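Local coordinates for protein ACDH-11, isoform b (Caenorhabditis elegans, PDB 4Y9J) that belongs to the acyl-CoA dehydrogenase family of flavoproteins and binds flavin-adenine dinucleotide as one of four subunits, at residues Ala183-Gln188 and Asp228-Leu233; Ser224-Ala229 and Lys281-Ala286; Arg273-Leu278 and Thr285-Leu290. All coordinates share one frame; numbering follows the deposited sequence.

Contact 1 (Ala183-Gln188 and Asp228-Leu233); sequences AWTSGQ and DADVAL. With FAD (flavin-adenine dinucleotide), chain E.
The indole of W184 lies against the side chain of D230, whose CB sits over the five-membered ring, 3.5 Å from its centroid and 13° off the normal, a CH-pi contact. The carboxylate lies almost parallel to the ring, the two planes 17° apart, with D230 CG 3.3 Å from W184 CD1. A tryptophan suits this place because its broad face takes the aspartate while CZ3 of its six-membered ring packs on V231 CG1. Helix 166-175 also packs on the indole.

With CG anti to its own carbonyl carbon (chi1 -51°), D230 sends OD2 back to the opposing backbone, where the anti lone pair takes the N-H of T185 at 2.9 Å. The backbone N of D230 bonds in turn to T185 O, so the two residues grip each other twice. A water also donates to D230 OD2 and lies 2.8 Å from T185 OG1; a second water joins that hydroxyl to D228 OD2, an oxygen held by K102 and W98 too.

Beyond this loop the strands run parallel. G187 N bonds to V231 O at 2.8 Å, and G187 O accepts from both L233 N and the hydroxyl of S186. G187 CA and A232 CA, the closest paired CA atoms, lie 4.3 Å apart, a spacing that fits a bare glycine and a methyl. Farther along, Q188 O accepts the N3-H of the flavin at 2.8 Å, and the Q188 side chain touches the bound undecanethioate ligand. This parallel strand pair belongs to the beta-rich middle domain of acyl-CoA dehydrogenases, supplying a backbone carbonyl to the flavin's pyrimidine edge.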
loop_
_atom_site.group_PDB
_atom_site.type_symbol
_atom_site.label_atom_id
_atom_site.label_comp_id
_atom_site.label_asym_id
_atom_site.label_seq_id
_atom_site.Cartn_x
_atom_site.Cartn_y
_atom_site.Cartn_z
ATOM N N ALA B 183 -6.308 -11.824 -31.061
ATOM C CA ALA B 183 -5.122 -11.019 -31.325
ATOM C C ALA B 183 -4.022 -11.286 -30.348
ATOM O O ALA B 183 -4.259 -11.427 -29.173
ATOM C CB ALA B 183 -5.437 -9.524 -31.359
ATOM N N TRP B 184 -2.799 -11.206 -30.816
ATOM C CA TRP B 184 -1.620 -11.319 -29.977
ATOM C C TRP B 184 -0.825 -10.006 -29.930
ATOM O O TRP B 184 -0.961 -9.118 -30.809
ATOM C CB TRP B 184 -0.668 -12.392 -30.507
ATOM C CG TRP B 184 -0.995 -13.821 -30.186
ATOM C CD1 TRP B 184 -2.030 -14.292 -29.388
ATOM C CD2 TRP B 184 -0.271 -14.987 -30.594
ATOM N NE1 TRP B 184 -1.967 -15.618 -29.276
ATOM C CE2 TRP B 184 -0.923 -16.096 -30.026
ATOM C CE3 TRP B 184 0.832 -15.204 -31.393
ATOM C CZ2 TRP B 184 -0.515 -17.416 -30.258
ATOM C CZ3 TRP B 184 1.249 -16.533 -31.597
ATOM C CH2 TRP B 184 0.583 -17.596 -31.034
ATOM N N THR B 185 0.079 -9.936 -28.950
ATOM C CA THR B 185 1.074 -8.892 -28.876
ATOM C C THR B 185 2.445 -9.547 -28.700
ATOM O O THR B 185 2.524 -10.723 -28.363
ATOM C CB THR B 185 0.842 -7.906 -27.714
ATOM O OG1 THR B 185 0.786 -8.598 -26.445
ATOM C CG2 THR B 185 -0.377 -7.084 -27.972
ATOM N N SER B 186 3.501 -8.784 -28.990
ATOM C CA SER B 186 4.862 -9.261 -28.867
ATOM C C SER B 186 5.668 -8.414 -27.917
ATOM O O SER B 186 5.437 -7.209 -27.808
ATOM C CB SER B 186 5.572 -9.286 -30.206
ATOM O OG SER B 186 6.915 -9.802 -30.155
ATOM N N GLY B 187 6.689 -9.037 -27.339
ATOM C CA GLY B 187 7.778 -8.301 -26.680
ATOM C C GLY B 187 9.078 -8.405 -27.446
ATOM O O GLY B 187 9.113 -8.987 -28.531
ATOM N N GLN B 188 10.115 -7.769 -26.917
ATOM C CA GLN B 188 11.401 -7.597 -27.588
ATOM C C GLN B 188 12.383 -7.640 -26.409
ATOM O O GLN B 188 12.392 -6.720 -25.592
ATOM C CB GLN B 188 11.412 -6.209 -28.283
ATOM C CG GLN B 188 12.783 -5.678 -28.846
ATOM C CD GLN B 188 12.750 -4.195 -29.253
ATOM O OE1 GLN B 188 11.770 -3.485 -29.018
ATOM N NE2 GLN B 188 13.878 -3.693 -29.800
ATOM N N ASP B 228 2.939 -9.619 -20.248
ATOM C CA ASP B 228 1.639 -10.150 -20.556
ATOM C C ASP B 228 1.490 -10.504 -22.110
ATOM O O ASP B 228 0.409 -10.988 -22.508
ATOM C CB ASP B 228 0.573 -9.140 -20.223
ATOM C CG ASP B 228 0.759 -7.858 -20.984
ATOM O OD1 ASP B 228 1.835 -7.198 -20.887
ATOM O OD2 ASP B 228 -0.169 -7.451 -21.696
ATOM N N ALA B 229 2.517 -10.245 -22.912
ATOM C CA ALA B 229 2.450 -10.514 -24.365
ATOM C C ALA B 229 2.448 -12.027 -24.667
ATOM O O ALA B 229 2.686 -12.853 -23.767
ATOM C CB ALA B 229 3.627 -9.912 -25.035
ATOM N N ASP B 230 2.164 -12.389 -25.915
ATOM C CA ASP B 230 2.066 -13.784 -26.286
ATOM C C ASP B 230 3.354 -14.375 -26.805
ATOM O O ASP B 230 3.596 -15.577 -26.635
ATOM C CB ASP B 230 0.931 -13.932 -27.295
ATOM C CG ASP B 230 -0.329 -13.278 -26.786
ATOM O OD1 ASP B 230 -0.984 -13.963 -25.987
ATOM O OD2 ASP B 230 -0.589 -12.054 -27.098
ATOM N N VAL B 231 4.149 -13.560 -27.492
ATOM C CA VAL B 231 5.432 -13.972 -28.063
ATOM C C VAL B 231 6.461 -12.882 -27.816
ATOM O O VAL B 231 6.142 -11.759 -27.430
ATOM C CB VAL B 231 5.358 -14.242 -29.584
ATOM C CG1 VAL B 231 4.465 -15.420 -29.893
ATOM C CG2 VAL B 231 4.930 -12.991 -30.331
ATOM N N ALA B 232 7.712 -13.224 -28.085
ATOM C CA ALA B 232 8.793 -12.286 -28.003
ATOM C C ALA B 232 9.892 -12.657 -28.966
ATOM O O ALA B 232 10.111 -13.809 -29.256
ATOM C CB ALA B 232 9.336 -12.226 -26.581
ATOM N N LEU B 233 10.566 -11.635 -29.433
ATOM C CA LEU B 233 11.801 -11.772 -30.180
ATOM C C LEU B 233 12.931 -11.509 -29.233
ATOM O O LEU B 233 12.863 -10.547 -28.451
ATOM C CB LEU B 233 11.799 -10.785 -31.318
ATOM C CG LEU B 233 10.762 -11.115 -32.453
ATOM C CD1 LEU B 233 10.779 -10.068 -33.545
ATOM C CD2 LEU B 233 11.213 -12.362 -33.128
HETATM P PA FAD E . 23.778 2.248 -21.077
HETATM O O1A FAD E . 24.183 1.949 -22.519
HETATM O O2A FAD E . 24.544 1.528 -19.954
HETATM O O5B FAD E . 24.061 3.803 -20.741
HETATM C C5B FAD E . 23.452 4.803 -21.549
HETATM C C4B FAD E . 24.376 5.989 -21.563
HETATM O O4B FAD E . 25.612 5.501 -22.129
HETATM C C3B FAD E . 23.878 7.139 -22.378
HETATM O O3B FAD E . 24.558 8.403 -22.026
HETATM C C2B FAD E . 24.469 6.750 -23.720
HETATM O O2B FAD E . 24.544 7.873 -24.614
HETATM C C1B FAD E . 25.871 6.255 -23.294
HETATM N N9A FAD E . 26.521 5.463 -24.356
HETATM C C8A FAD E . 26.268 4.156 -24.678
HETATM N N7A FAD E . 27.020 3.795 -25.758
HETATM C C5A FAD E . 27.800 4.868 -26.100
HETATM C C6A FAD E . 28.808 5.150 -27.125
HETATM N N6A FAD E . 29.179 4.176 -28.003
HETATM N N1A FAD E . 29.346 6.395 -27.133
HETATM C C2A FAD E . 28.962 7.351 -26.278
HETATM N N3A FAD E . 28.058 7.167 -25.316
HETATM C C4A FAD E . 27.460 5.960 -25.187
HETATM N N1 FAD E . 14.986 -3.227 -23.337
HETATM C C2 FAD E . 14.508 -4.368 -23.918
HETATM O O2 FAD E . 15.306 -5.026 -24.635
HETATM N N3 FAD E . 13.276 -4.748 -23.870
HETATM C C4 FAD E . 12.317 -4.153 -23.200
HETATM O O4 FAD E . 11.184 -4.579 -23.174
HETATM C C4X FAD E . 12.750 -2.890 -22.501
HETATM N N5 FAD E . 11.813 -2.271 -21.655
HETATM C C5X FAD E . 12.347 -1.108 -21.033
HETATM C C6 FAD E . 11.407 -0.409 -20.218
HETATM C C7 FAD E . 11.845 0.795 -19.573
HETATM C C7M FAD E . 10.802 1.501 -18.769
HETATM C C8 FAD E . 13.230 1.195 -19.709
HETATM C C8M FAD E . 13.717 2.467 -18.994
HETATM C C9 FAD E . 14.154 0.518 -20.498
HETATM C C9A FAD E . 13.737 -0.681 -21.164
HETATM N N10 FAD E . 14.642 -1.384 -21.909
HETATM C C10 FAD E . 14.148 -2.537 -22.568
HETATM C "C1'" FAD E . 16.015 -1.032 -21.961
HETATM C "C2'" FAD E . 16.489 0.123 -22.853
HETATM O "O2'" FAD E . 16.538 -0.232 -24.221
HETATM C "C3'" FAD E . 17.875 0.548 -22.380
HETATM O "O3'" FAD E . 17.670 1.078 -21.094
HETATM C "C4'" FAD E . 18.499 1.555 -23.328
HETATM O "O4'" FAD E . 18.709 0.997 -24.627
HETATM C "C5'" FAD E . 19.806 2.112 -22.753
HETATM O "O5'" FAD E . 20.763 1.000 -22.517
HETATM P P FAD E . 21.315 0.794 -20.963
HETATM O O1P FAD E . 20.144 0.850 -20.065
HETATM O O2P FAD E . 22.237 -0.398 -20.978
HETATM O O3P FAD E . 22.222 2.141 -20.761
HETATM O O HOH W 1 1.110 -6.772 -24.218
HETATM O O HOH W 2 -1.646 -9.881 -25.918
#

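Contact 2 (Ser224-Ala229 and Lys281-Ala286); sequences SSAVDA and KQLPTA. With FAD (flavin-adenine dinucleotide), chain E.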
loop_
_atom_site.group_PDB
_atom_site.type_symbol
_atom_site.label_atom_id
_atom_site.label_comp_id
_atom_site.label_asym_id
_atom_site.label_seq_id
_atom_site.Cartn_x
_atom_site.Cartn_y
_atom_site.Cartn_z
ATOM N N SER B 224 12.317 -6.405 -19.601
ATOM C CA SER B 224 11.361 -7.074 -20.540
ATOM C C SER B 224 9.981 -6.507 -20.330
ATOM O O SER B 224 9.276 -6.901 -19.389
ATOM C CB SER B 224 11.352 -8.577 -20.234
ATOM O OG SER B 224 12.575 -9.138 -20.531
ATOM N N SER B 225 9.623 -5.534 -21.133
ATOM C CA SER B 225 8.345 -4.890 -21.077
ATOM C C SER B 225 7.216 -5.696 -21.731
ATOM O O SER B 225 7.434 -6.464 -22.641
ATOM C CB SER B 225 8.444 -3.505 -21.714
ATOM O OG SER B 225 9.214 -2.642 -20.915
ATOM N N ALA B 226 6.003 -5.530 -21.184
ATOM C CA ALA B 226 4.783 -6.197 -21.665
ATOM C C ALA B 226 4.943 -7.683 -21.594
ATOM O O ALA B 226 4.722 -8.417 -22.577
ATOM C CB ALA B 226 4.432 -5.746 -23.079
ATOM N N VAL B 227 5.328 -8.180 -20.405
ATOM C CA VAL B 227 5.392 -9.635 -20.180
ATOM C C VAL B 227 4.026 -10.365 -20.139
ATOM O O VAL B 227 3.988 -11.568 -20.034
ATOM C CB VAL B 227 6.225 -9.995 -18.898
ATOM C CG1 VAL B 227 7.692 -9.889 -19.153
ATOM C CG2 VAL B 227 5.851 -9.175 -17.730
ATOM N N ASP B 228 2.939 -9.619 -20.248
ATOM C CA ASP B 228 1.639 -10.150 -20.556
ATOM C C ASP B 228 1.490 -10.504 -22.110
ATOM O O ASP B 228 0.409 -10.988 -22.508
ATOM C CB ASP B 228 0.573 -9.140 -20.223
ATOM C CG ASP B 228 0.759 -7.858 -20.984
ATOM O OD1 ASP B 228 1.835 -7.198 -20.887
ATOM O OD2 ASP B 228 -0.169 -7.451 -21.696
ATOM N N ALA B 229 2.517 -10.245 -22.912
ATOM C CA ALA B 229 2.450 -10.514 -24.365
ATOM C C ALA B 229 2.448 -12.027 -24.667
ATOM O O ALA B 229 2.686 -12.853 -23.767
ATOM C CB ALA B 229 3.627 -9.912 -25.035
ATOM N N LYS B 281 4.413 3.326 -15.462
ATOM C CA LYS B 281 4.029 2.483 -14.354
ATOM C C LYS B 281 2.843 1.515 -14.711
ATOM O O LYS B 281 2.685 0.497 -14.061
ATOM C CB LYS B 281 3.630 3.356 -13.092
ATOM C CG LYS B 281 4.776 4.133 -12.476
ATOM C CD LYS B 281 4.328 4.824 -11.145
ATOM C CE LYS B 281 5.478 5.468 -10.384
ATOM N NZ LYS B 281 6.350 4.400 -9.867
ATOM N N GLN B 282 2.065 1.885 -15.697
ATOM C CA GLN B 282 0.983 1.090 -16.225
ATOM C C GLN B 282 1.472 -0.223 -16.808
ATOM O O GLN B 282 0.747 -1.238 -16.776
ATOM C CB GLN B 282 0.192 1.832 -17.339
ATOM C CG GLN B 282 -0.129 3.312 -17.105
ATOM C CD GLN B 282 0.995 4.252 -17.555
ATOM O OE1 GLN B 282 2.167 3.903 -17.616
ATOM N NE2 GLN B 282 0.617 5.429 -17.859
ATOM N N LEU B 283 2.662 -0.166 -17.390
ATOM C CA LEU B 283 3.251 -1.249 -18.184
ATOM C C LEU B 283 3.988 -2.275 -17.308
ATOM O O LEU B 283 4.858 -1.893 -16.529
ATOM C CB LEU B 283 4.217 -0.579 -19.177
ATOM C CG LEU B 283 5.141 -1.469 -19.949
ATOM C CD1 LEU B 283 4.369 -2.172 -21.037
ATOM C CD2 LEU B 283 6.183 -0.583 -20.632
ATOM N N PRO B 284 3.724 -3.580 -17.473
ATOM C CA PRO B 284 4.527 -4.465 -16.633
ATOM C C PRO B 284 5.894 -4.703 -17.251
ATOM O O PRO B 284 5.957 -5.195 -18.381
ATOM C CB PRO B 284 3.744 -5.747 -16.631
ATOM C CG PRO B 284 2.791 -5.624 -17.758
ATOM C CD PRO B 284 2.560 -4.234 -18.055
ATOM N N THR B 285 6.931 -4.278 -16.603
ATOM C CA THR B 285 8.293 -4.510 -17.101
ATOM C C THR B 285 8.985 -5.362 -16.074
ATOM O O THR B 285 9.107 -4.996 -14.901
ATOM C CB THR B 285 9.043 -3.171 -17.354
ATOM O OG1 THR B 285 8.342 -2.346 -18.302
ATOM C CG2 THR B 285 10.486 -3.401 -17.764
ATOM N N ALA B 286 9.485 -6.519 -16.498
ATOM C CA ALA B 286 10.108 -7.483 -15.602
ATOM C C ALA B 286 11.543 -7.731 -15.895
ATOM O O ALA B 286 12.064 -7.429 -16.997
ATOM C CB ALA B 286 9.338 -8.823 -15.726
HETATM P PA FAD E . 23.778 2.248 -21.077
HETATM O O1A FAD E . 24.183 1.949 -22.519
HETATM O O2A FAD E . 24.544 1.528 -19.954
HETATM O O5B FAD E . 24.061 3.803 -20.741
HETATM C C5B FAD E . 23.452 4.803 -21.549
HETATM C C4B FAD E . 24.376 5.989 -21.563
HETATM O O4B FAD E . 25.612 5.501 -22.129
HETATM C C3B FAD E . 23.878 7.139 -22.378
HETATM O O3B FAD E . 24.558 8.403 -22.026
HETATM C C2B FAD E . 24.469 6.750 -23.720
HETATM O O2B FAD E . 24.544 7.873 -24.614
HETATM C C1B FAD E . 25.871 6.255 -23.294
HETATM N N9A FAD E . 26.521 5.463 -24.356
HETATM C C8A FAD E . 26.268 4.156 -24.678
HETATM N N7A FAD E . 27.020 3.795 -25.758
HETATM C C5A FAD E . 27.800 4.868 -26.100
HETATM C C6A FAD E . 28.808 5.150 -27.125
HETATM N N6A FAD E . 29.179 4.176 -28.003
HETATM N N1A FAD E . 29.346 6.395 -27.133
HETATM C C2A FAD E . 28.962 7.351 -26.278
HETATM N N3A FAD E . 28.058 7.167 -25.316
HETATM C C4A FAD E . 27.460 5.960 -25.187
HETATM N N1 FAD E . 14.986 -3.227 -23.337
HETATM C C2 FAD E . 14.508 -4.368 -23.918
HETATM O O2 FAD E . 15.306 -5.026 -24.635
HETATM N N3 FAD E . 13.276 -4.748 -23.870
HETATM C C4 FAD E . 12.317 -4.153 -23.200
HETATM O O4 FAD E . 11.184 -4.579 -23.174
HETATM C C4X FAD E . 12.750 -2.890 -22.501
HETATM N N5 FAD E . 11.813 -2.271 -21.655
HETATM C C5X FAD E . 12.347 -1.108 -21.033
HETATM C C6 FAD E . 11.407 -0.409 -20.218
HETATM C C7 FAD E . 11.845 0.795 -19.573
HETATM C C7M FAD E . 10.802 1.501 -18.769
HETATM C C8 FAD E . 13.230 1.195 -19.709
HETATM C C8M FAD E . 13.717 2.467 -18.994
HETATM C C9 FAD E . 14.154 0.518 -20.498
HETATM C C9A FAD E . 13.737 -0.681 -21.164
HETATM N N10 FAD E . 14.642 -1.384 -21.909
HETATM C C10 FAD E . 14.148 -2.537 -22.568
HETATM C "C1'" FAD E . 16.015 -1.032 -21.961
HETATM C "C2'" FAD E . 16.489 0.123 -22.853
HETATM O "O2'" FAD E . 16.538 -0.232 -24.221
HETATM C "C3'" FAD E . 17.875 0.548 -22.380
HETATM O "O3'" FAD E . 17.670 1.078 -21.094
HETATM C "C4'" FAD E . 18.499 1.555 -23.328
HETATM O "O4'" FAD E . 18.709 0.997 -24.627
HETATM C "C5'" FAD E . 19.806 2.112 -22.753
HETATM O "O5'" FAD E . 20.763 1.000 -22.517
HETATM P P FAD E . 21.315 0.794 -20.963
HETATM O O1P FAD E . 20.144 0.850 -20.065
HETATM O O2P FAD E . 22.237 -0.398 -20.978
HETATM O O3P FAD E . 22.222 2.141 -20.761
#
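An antiparallel strand pair of the middle-domain sheet meets the flavin. S224 and A286 form a hydrogen-bonded pair, S224 N reaching A286 O at 2.8 Å and A286 N returning to S224 O. S225 and T285 are the next, non-hydrogen-bonded pair, and their hydroxyls meet on the flavin side: T285 OG1 donates to S225 OG at 2.8 Å. A chi1 of -69° swings S225 OG beside the backbone N, so the hydroxyl and the N-H both face the flavin, and OG donates to N5 at 2.7 Å. The S225 N-H binds flavin O4, also at 2.7 Å and nearly straight at 170°. T285 CG2 lies 4.0 Å from flavin C6, an apolar methyl against the carbon part of the ring system.

Past the strand, A226 N bonds to P284 O, and a type I turn from A226 to A229 follows. L283 packs by van der Waals contact, CD1 against the backbone of A226 and CD2 3.7 Å from S225 OG. V227 spreads its two methyls over A286 CB, and D228 OD1 touches P284 CG; the other carboxylate oxygen pairs with K102.

The donors line up in a chain: T285 OG1, itself bonded by K277, gives to S225 OG, and S225 OG to flavin N5. Two donors from one serine fix N5 and O4, and the lysine would probably make the hydroxyl chain a stronger donor toward the flavin.

Contact 3 (Arg273-Leu278 and Thr285-Leu290); sequences RLKNKL and TAELLL
T285 opens the second strand of a beta hairpin, 269-274 with 285-298, and is met by two lysines of the loop that follows the first strand. K277 comes across it at about a right angle, its chain bent at chi3 (-84°), and NZ donates to T285 OG1 at 2.7 Å. The same ammonium also bonds to the backbone oxygens of T280 and L283, so a buried charge is met by three oxygens. K275 passes obliquely on another side of the threonine, its CG 3.8 Å from T285 CG2, while its backbone N binds T285 O in a nearly straight bond. A water accepts from T285 N and lies 3.2 Å from K275 O.

A286 pairs with L274 in non-hydrogen-bonded register. The short methyl of the alanine leaves L274 CD2 to pack on A286 CB at 3.9 Å.

E287 carries the charged part of the contact. Its N bonds to R273 O at 3.0 Å, and its side chain, extended beyond CG, lies between two cations, R273 and K275. A glutamate suits the place because one oxygen can serve both, while OE1 bonds to Y220 OH. K275 also makes cation-pi contacts with W222 and F223, and R273 NH2 forms a salt bridge to D429 of the second subunit, which links this network to the subunit interface.

The two cations reach E287 OE2 from opposite faces of the carboxylate plane: K275 NZ stands above it at 2.7 Å, and R273 NH1 approaches at 2.8 Å on the syn side but tilted out of the carboxylate plane, with the oxygen 9° from the guanidinium plane.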
loop_
_atom_site.group_PDB
_atom_site.type_symbol
_atom_site.label_atom_id
_atom_site.label_comp_id
_atom_site.label_asym_id
_atom_site.label_seq_id
_atom_site.Cartn_x
_atom_site.Cartn_y
_atom_site.Cartn_z
ATOM N N ARG B 273 11.462 -10.004 -10.802
ATOM C CA ARG B 273 10.750 -8.887 -10.225
ATOM C C ARG B 273 10.161 -7.998 -11.283
ATOM O O ARG B 273 10.546 -8.101 -12.443
ATOM C CB ARG B 273 11.693 -8.041 -9.308
ATOM C CG ARG B 273 12.770 -7.410 -10.148
ATOM C CD ARG B 273 13.956 -6.922 -9.351
ATOM N NE ARG B 273 13.599 -5.755 -8.694
ATOM C CZ ARG B 273 13.989 -4.527 -9.038
ATOM N NH1 ARG B 273 14.774 -4.321 -10.029
ATOM N NH2 ARG B 273 13.597 -3.504 -8.298
ATOM N N LEU B 274 9.206 -7.152 -10.913
ATOM C CA LEU B 274 8.808 -6.065 -11.739
ATOM C C LEU B 274 9.683 -4.848 -11.425
ATOM O O LEU B 274 10.028 -4.643 -10.227
ATOM C CB LEU B 274 7.348 -5.685 -11.615
ATOM C CG LEU B 274 6.386 -6.810 -11.989
ATOM C CD1 LEU B 274 4.945 -6.311 -11.789
ATOM C CD2 LEU B 274 6.659 -7.368 -13.356
ATOM N N LYS B 275 10.042 -4.090 -12.458
ATOM C CA LYS B 275 10.730 -2.817 -12.222
ATOM C C LYS B 275 9.831 -1.815 -11.499
ATOM O O LYS B 275 8.593 -1.770 -11.643
ATOM C CB LYS B 275 11.198 -2.187 -13.534
ATOM C CG LYS B 275 12.139 -3.011 -14.387
ATOM C CD LYS B 275 13.475 -3.266 -13.670
ATOM C CE LYS B 275 14.385 -3.890 -14.680
ATOM N NZ LYS B 275 15.726 -4.162 -14.147
ATOM N N ASN B 276 10.470 -0.978 -10.675
ATOM C CA ASN B 276 9.840 0.179 -10.044
ATOM C C ASN B 276 10.265 1.459 -10.744
ATOM O O ASN B 276 11.400 1.905 -10.584
ATOM C CB ASN B 276 10.255 0.163 -8.559
ATOM C CG ASN B 276 9.708 1.349 -7.781
ATOM O OD1 ASN B 276 8.935 2.180 -8.253
ATOM N ND2 ASN B 276 10.201 1.457 -6.553
ATOM N N LYS B 277 9.385 2.002 -11.600
ATOM C CA LYS B 277 9.800 2.905 -12.684
ATOM C C LYS B 277 9.310 4.304 -12.435
ATOM O O LYS B 277 8.215 4.505 -11.838
ATOM C CB LYS B 277 9.253 2.429 -14.017
ATOM C CG LYS B 277 9.705 1.010 -14.365
ATOM C CD LYS B 277 9.255 0.535 -15.734
ATOM C CE LYS B 277 7.817 -0.005 -15.610
ATOM N NZ LYS B 277 7.222 -0.285 -16.949
ATOM N N LEU B 278 10.084 5.277 -12.875
ATOM C CA LEU B 278 9.633 6.679 -12.835
ATOM C C LEU B 278 8.267 6.909 -13.452
ATOM O O LEU B 278 7.361 7.595 -12.874
ATOM C CB LEU B 278 10.671 7.618 -13.517
ATOM C CG LEU B 278 10.271 9.076 -13.758
ATOM C CD1 LEU B 278 9.844 9.785 -12.462
ATOM C CD2 LEU B 278 11.424 9.809 -14.470
ATOM N N THR B 285 6.931 -4.278 -16.603
ATOM C CA THR B 285 8.293 -4.510 -17.101
ATOM C C THR B 285 8.985 -5.362 -16.074
ATOM O O THR B 285 9.107 -4.996 -14.901
ATOM C CB THR B 285 9.043 -3.171 -17.354
ATOM O OG1 THR B 285 8.342 -2.346 -18.302
ATOM C CG2 THR B 285 10.486 -3.401 -17.764
ATOM N N ALA B 286 9.485 -6.519 -16.498
ATOM C CA ALA B 286 10.108 -7.483 -15.602
ATOM C C ALA B 286 11.543 -7.731 -15.895
ATOM O O ALA B 286 12.064 -7.429 -16.997
ATOM C CB ALA B 286 9.338 -8.823 -15.726
ATOM N N GLU B 287 12.218 -8.337 -14.943
ATOM C CA GLU B 287 13.455 -9.044 -15.202
ATOM C C GLU B 287 13.117 -10.529 -15.343
ATOM O O GLU B 287 12.397 -11.087 -14.499
ATOM C CB GLU B 287 14.446 -8.883 -14.059
ATOM C CG GLU B 287 14.771 -7.417 -13.774
ATOM C CD GLU B 287 15.575 -7.162 -12.513
ATOM O OE1 GLU B 287 16.204 -8.119 -11.958
ATOM O OE2 GLU B 287 15.551 -5.954 -12.117
ATOM N N LEU B 288 13.678 -11.149 -16.346
ATOM C CA LEU B 288 13.413 -12.565 -16.683
ATOM C C LEU B 288 14.625 -13.410 -16.559
ATOM O O LEU B 288 15.674 -13.133 -17.186
ATOM C CB LEU B 288 12.805 -12.720 -18.098
ATOM C CG LEU B 288 11.549 -11.897 -18.393
ATOM C CD1 LEU B 288 11.193 -12.176 -19.854
ATOM C CD2 LEU B 288 10.434 -12.149 -17.456
ATOM N N LEU B 289 14.478 -14.530 -15.871
ATOM C CA LEU B 289 15.488 -15.532 -15.840
ATOM C C LEU B 289 15.034 -16.664 -16.727
ATOM O O LEU B 289 14.036 -17.362 -16.416
ATOM C CB LEU B 289 15.814 -15.959 -14.406
ATOM C CG LEU B 289 16.761 -17.132 -14.198
ATOM C CD1 LEU B 289 18.129 -16.907 -14.816
ATOM C CD2 LEU B 289 17.024 -17.516 -12.733
ATOM N N LEU B 290 15.790 -16.868 -17.794
ATOM C CA LEU B 290 15.573 -17.915 -18.818
ATOM C C LEU B 290 16.399 -19.123 -18.492
ATOM O O LEU B 290 17.651 -19.080 -18.431
ATOM C CB LEU B 290 15.924 -17.433 -20.213
ATOM C CG LEU B 290 14.909 -16.593 -21.015
ATOM C CD1 LEU B 290 14.131 -15.579 -20.273
ATOM C CD2 LEU B 290 15.535 -15.923 -22.206
HETATM O O HOH W 3 6.855 -2.968 -14.003
#

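Overall arrangement
From the N terminus, contact 1 comes first, bringing 231-238 back alongside 186-189 and closing a loop of 39 residues. Its second segment overlaps the end of segment 224-229 at D228 and A229, where the chain turns from strand 214-225 into 231-238, so contact 2 begins on the stretch where contact 1 closes. Contact 2 then spans 51 residues to reach strand 285-298. The hairpin of contact 3 opens within that span, and both share T285 and A286, so strand 285-298 lies between 214-225 and 269-274. K277 links contacts 2 and 3 through L283 O. All three belong to one mixed sheet; contacts 1 and 2 bond to the flavin; contact 3 also touches it and meets neighbouring subunits.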